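Local coordinates for DNA excision repair protein ERCC-6-like (Homo sapiens, PDB 5JNO), which works as an ATP-dependent DNA translocase and helicase, sensing tension by associating with stretched, catenated DNA until it is resolved in anaphase, at residues Val16-Ala19 / Lys20-Thr23. Residues are numbered along the deposited sequence; the frame is centred on the assembly and turned at random.
Sequences VKEA and KEAT
Ala19 O takes two donors from Thr23, one turn further along helix 6-25: the amide N at 3.0 Å and the hydroxyl OG1 at 2.9 Å, which approach from opposite faces of the carbonyl plane. The hydroxyl can fold back because OG1 stands beside its own backbone N (chi1 -62°), the familiar way a helical threonine bonds its hydroxyl to the carbonyl four residues earlier. With the acceptor shared, the amide bond is bent to 148° at the hydrogen, perhaps because of the second donor, whereas Ala22 N reaches Glu18 O over 2.8 Å and nearly straight. Lys20 and Glu21 continue the i to i+4 pattern on Val16 O and Lys17 O, the latter bond being longer. The close side is the one where Ala19 is buried against Leu34 and Phe35 of helix 28-41, Glu18 also touches Leu34 and Thr23 meets Ala31, so helices 6-25 and 28-41 come together here within TPR 1 (residues 12-45). Lys17, Lys20 and Glu21, all exposed, make up the looser side. Lys20 runs out fully extended alongside Val16, both pointing the same way; its CG lies 3.4 Å from Val16 O and its CE rests 3.7 Å from Val16 CG1, an aliphatic contact that leaves the ammonium beyond the valine. Lys17 and Glu21 cross at a slant: the glutamate, bent at chi2 (149°), lays OE2 against the lysine methylenes, 3.4 Å from Lys17 CE. The lysine turns at its last torsion, and NZ stays 4.5 Å from Glu21 OE2, too far for a salt bridge. The chemistry thus implies a turn held chiefly by its backbone bonds and the threonine hydroxyl, with the Lys17-Glu21 charges probably adding only a modest, solvent-screened attraction.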
loop_
_atom_site.group_PDB
_atom_site.type_symbol
_atom_site.label_atom_id
_atom_site.label_comp_id
_atom_site.label_asym_id
_atom_site.label_seq_id
_atom_site.Cartn_x
_atom_site.Cartn_y
_atom_site.Cartn_z
ATOM N N VAL B 16 -4.230 0.936 10.677
ATOM C CA VAL B 16 -4.366 2.314 10.191
ATOM C C VAL B 16 -5.813 2.768 10.253
ATOM O O VAL B 16 -6.065 3.889 10.675
ATOM C CB VAL B 16 -3.809 2.503 8.751
ATOM C CG1 VAL B 16 -4.149 3.870 8.157
ATOM C CG2 VAL B 16 -2.308 2.313 8.770
ATOM N N LYS B 17 -6.756 1.925 9.821
ATOM C CA LYS B 17 -8.162 2.306 9.886
ATOM C C LYS B 17 -8.557 2.704 11.333
ATOM O O LYS B 17 -9.220 3.716 11.538
ATOM C CB LYS B 17 -9.070 1.183 9.413
ATOM C CG LYS B 17 -10.540 1.584 9.332
ATOM C CD LYS B 17 -11.462 0.375 9.202
ATOM C CE LYS B 17 -12.906 0.763 8.851
ATOM N NZ LYS B 17 -13.171 0.792 7.377
ATOM N N GLU B 18 -8.150 1.887 12.297
ATOM C CA GLU B 18 -8.508 2.086 13.714
ATOM C C GLU B 18 -7.743 3.245 14.342
ATOM O O GLU B 18 -8.292 3.963 15.172
ATOM C CB GLU B 18 -8.296 0.805 14.525
ATOM C CG GLU B 18 -9.404 -0.215 14.298
ATOM C CD GLU B 18 -9.037 -1.632 14.711
ATOM O OE1 GLU B 18 -7.911 -1.852 15.212
ATOM O OE2 GLU B 18 -9.880 -2.540 14.514
ATOM N N ALA B 19 -6.489 3.434 13.932
ATOM C CA ALA B 19 -5.711 4.583 14.390
ATOM C C ALA B 19 -6.326 5.899 13.930
ATOM O O ALA B 19 -6.354 6.864 14.699
ATOM C CB ALA B 19 -4.263 4.479 13.956
ATOM N N LYS B 20 -6.840 5.929 12.697
ATOM C CA LYS B 20 -7.566 7.104 12.209
ATOM C C LYS B 20 -8.849 7.374 12.996
ATOM O O LYS B 20 -9.124 8.517 13.326
ATOM C CB LYS B 20 -7.881 6.989 10.726
ATOM C CG LYS B 20 -6.647 7.192 9.877
ATOM C CD LYS B 20 -6.958 7.019 8.413
ATOM C CE LYS B 20 -5.706 7.231 7.580
ATOM N NZ LYS B 20 -6.026 7.179 6.124
ATOM N N GLU B 21 -9.630 6.328 13.268
ATOM C CA GLU B 21 -10.877 6.466 14.018
ATOM C C GLU B 21 -10.598 6.933 15.435
ATOM O O GLU B 21 -11.263 7.849 15.924
ATOM C CB GLU B 21 -11.668 5.163 14.023
ATOM C CG GLU B 21 -12.469 4.967 12.741
ATOM C CD GLU B 21 -12.655 3.503 12.326
ATOM O OE1 GLU B 21 -12.464 2.590 13.160
ATOM O OE2 GLU B 21 -12.999 3.267 11.146
ATOM N N ALA B 22 -9.591 6.325 16.064
ATOM C CA ALA B 22 -9.123 6.736 17.385
ATOM C C ALA B 22 -8.730 8.219 17.431
ATOM O O ALA B 22 -9.038 8.920 18.406
ATOM C CB ALA B 22 -7.960 5.869 17.845
ATOM N N THR B 23 -8.061 8.687 16.385
ATOM C CA THR B 23 -7.665 10.091 16.284
ATOM C C THR B 23 -8.909 10.963 16.175
ATOM O O THR B 23 -9.034 11.918 16.942
ATOM C CB THR B 23 -6.710 10.348 15.089
ATOM O OG1 THR B 23 -5.490 9.607 15.267
ATOM C CG2 THR B 23 -6.378 11.834 14.984
#